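Local coordinates for xyloglucanase (Paenibacillus pabuli, PDB 2JEP), which probably hydrolyses the beta-1,4-glucan backbone of xyloglucan, a plant cell-wall polysaccharide, as a family 5 glycoside hydrolase, at residues 364-369 with 373-378. Sequence-based numbering, arbitrary orientation.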
loop_
_atom_site.group_PDB
_atom_site.type_symbol
_atom_site.label_atom_id
_atom_site.label_comp_id
_atom_site.label_asym_id
_atom_site.label_seq_id
_atom_site.Cartn_x
_atom_site.Cartn_y
_atom_site.Cartn_z
ATOM N N GLY A 364 -1.574 6.774 12.491
ATOM C CA GLY A 364 -2.131 6.933 13.813
ATOM C C GLY A 364 -1.422 7.924 14.690
ATOM O O GLY A 364 -1.900 8.221 15.793
ATOM N N HIS A 365 -0.280 8.452 14.238
ATOM C CA HIS A 365 0.466 9.377 15.067
ATOM C C HIS A 365 -0.027 10.817 14.817
ATOM O O HIS A 365 0.077 11.348 13.711
ATOM C CB HIS A 365 1.954 9.254 14.789
ATOM C CG HIS A 365 2.787 10.175 15.609
ATOM N ND1 HIS A 365 3.942 10.743 15.128
ATOM C CD2 HIS A 365 2.637 10.628 16.874
ATOM C CE1 HIS A 365 4.463 11.521 16.061
ATOM N NE2 HIS A 365 3.690 11.476 17.125
ATOM N N ASN A 366 -0.555 11.435 15.877
ATOM C CA ASN A 366 -0.946 12.826 15.899
ATOM C C ASN A 366 0.111 13.548 16.700
ATOM O O ASN A 366 0.219 13.359 17.921
ATOM C CB ASN A 366 -2.316 12.972 16.585
ATOM C CG ASN A 366 -3.433 12.364 15.757
ATOM O OD1 ASN A 366 -3.830 12.938 14.763
ATOM N ND2 ASN A 366 -3.865 11.146 16.111
ATOM N N GLY A 367 0.910 14.355 16.023
ATOM C CA GLY A 367 1.975 15.080 16.662
ATOM C C GLY A 367 3.105 15.296 15.680
ATOM O O GLY A 367 2.926 15.191 14.471
ATOM N N GLN A 368 4.273 15.616 16.203
ATOM C CA GLN A 368 5.381 16.017 15.363
ATOM C C GLN A 368 5.776 14.871 14.430
ATOM O O GLN A 368 6.079 13.770 14.885
ATOM C CB GLN A 368 6.580 16.468 16.205
ATOM C CG GLN A 368 7.701 16.989 15.344
ATOM C CD GLN A 368 8.895 17.450 16.158
ATOM O OE1 GLN A 368 9.556 16.647 16.846
ATOM N NE2 GLN A 368 9.174 18.743 16.099
ATOM N N HIS A 369 5.754 15.147 13.127
ATOM C CA HIS A 369 6.092 14.206 12.078
ATOM C C HIS A 369 5.015 13.145 11.856
ATOM O O HIS A 369 5.262 12.140 11.184
ATOM C CB HIS A 369 7.462 13.541 12.271
ATOM C CG HIS A 369 8.575 14.481 12.601
ATOM N ND1 HIS A 369 9.515 14.189 13.557
ATOM C CD2 HIS A 369 8.908 15.696 12.101
ATOM C CE1 HIS A 369 10.373 15.196 13.649
ATOM N NE2 HIS A 369 10.031 16.123 12.770
ATOM N N LEU A 373 -4.956 11.326 10.442
ATOM C CA LEU A 373 -6.109 12.173 10.243
ATOM C C LEU A 373 -7.185 11.972 11.306
ATOM O O LEU A 373 -8.149 12.752 11.357
ATOM C CB LEU A 373 -6.757 11.941 8.873
ATOM C CG LEU A 373 -5.812 11.906 7.672
ATOM C CD1 LEU A 373 -6.607 11.602 6.390
ATOM C CD2 LEU A 373 -4.982 13.200 7.551
ATOM N N PHE A 374 -7.030 10.917 12.106
ATOM C CA PHE A 374 -7.946 10.548 13.195
ATOM C C PHE A 374 -7.137 10.276 14.453
ATOM O O PHE A 374 -5.993 9.839 14.370
ATOM C CB PHE A 374 -8.711 9.269 12.840
ATOM C CG PHE A 374 -9.481 9.364 11.560
ATOM C CD1 PHE A 374 -10.807 9.803 11.546
ATOM C CD2 PHE A 374 -8.907 8.976 10.365
ATOM C CE1 PHE A 374 -11.512 9.886 10.363
ATOM C CE2 PHE A 374 -9.611 9.060 9.172
ATOM C CZ PHE A 374 -10.904 9.518 9.168
ATOM N N ASN A 375 -7.743 10.541 15.611
ATOM C CA ASN A 375 -7.176 10.102 16.878
ATOM C C ASN A 375 -7.832 8.762 17.202
ATOM O O ASN A 375 -9.042 8.665 17.403
ATOM C CB ASN A 375 -7.326 11.123 18.011
ATOM C CG ASN A 375 -6.706 10.628 19.313
ATOM O OD1 ASN A 375 -7.027 9.535 19.767
ATOM N ND2 ASN A 375 -5.809 11.412 19.906
ATOM N N ARG A 376 -6.998 7.726 17.159
ATOM C CA ARG A 376 -7.475 6.370 17.349
ATOM C C ARG A 376 -7.846 6.073 18.796
ATOM O O ARG A 376 -8.567 5.158 19.059
ATOM C CB ARG A 376 -6.448 5.383 16.830
ATOM C CG ARG A 376 -6.216 5.551 15.350
ATOM C CD ARG A 376 -5.314 4.513 14.711
ATOM N NE ARG A 376 -4.994 4.906 13.334
ATOM C CZ ARG A 376 -4.163 4.240 12.537
ATOM N NH1 ARG A 376 -3.681 3.068 12.892
ATOM N NH2 ARG A 376 -3.823 4.734 11.368
ATOM N N SER A 377 -7.379 6.873 19.735
ATOM C CA SER A 377 -7.833 6.723 21.122
ATOM C C SER A 377 -9.281 7.057 21.351
ATOM O O SER A 377 -9.856 6.496 22.274
ATOM C CB SER A 377 -7.025 7.631 22.020
ATOM O OG SER A 377 -5.725 7.163 22.006
ATOM N N ASN A 378 -9.883 7.977 20.570
ATOM C CA ASN A 378 -11.327 8.327 20.716
ATOM C C ASN A 378 -12.173 8.430 19.460
ATOM O O ASN A 378 -13.308 8.924 19.521
ATOM C CB ASN A 378 -11.527 9.559 21.607
ATOM C CG ASN A 378 -10.936 10.796 21.031
ATOM O OD1 ASN A 378 -10.734 11.813 21.730
ATOM N ND2 ASN A 378 -10.660 10.751 19.764
HETATM O O HOH W 1 -4.233 8.084 17.174
#
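N366 donates from ND2 to the carbonyl oxygen of F374 at 3.0 Å in a nearly straight bond (176°), an instance of a side-chain amide tying a loop to a short strand through a main-chain acceptor. The oxygen lies almost in the amide plane of N366, whereas the nitrogen approaches from 39° above the carbonyl plane of F374. With CG anti to its own carbonyl carbon (chi1 -68°), the amide reaches the strand, ND2 passing 3.6 Å from N375 CA. Its other end, OD1, is hydrogen-bonded to T382 OG1, so the two bonds together hold the amide's rotation; an alanine here would probably leave both the F374 carbonyl and the T382 hydroxyl without this partner.

At the loop's start, the extended side chain of R376 lays one guanidinium face against G364, whose CA sits 3.5 Å from R376 NE. A water bridges G364 O, 2.7 Å away, to R376 N. Further out, D362 OD1 forms a salt bridge with R376 NH2 and accepts a hydrogen bond from G364 N, while OD2 accepts one from L373 N; R376 NH1 binds G49 O and Q51. The loop after 357-362, the last strand of the family 5 TIM barrel, thus joins the antiparallel pair 374-375/380-381.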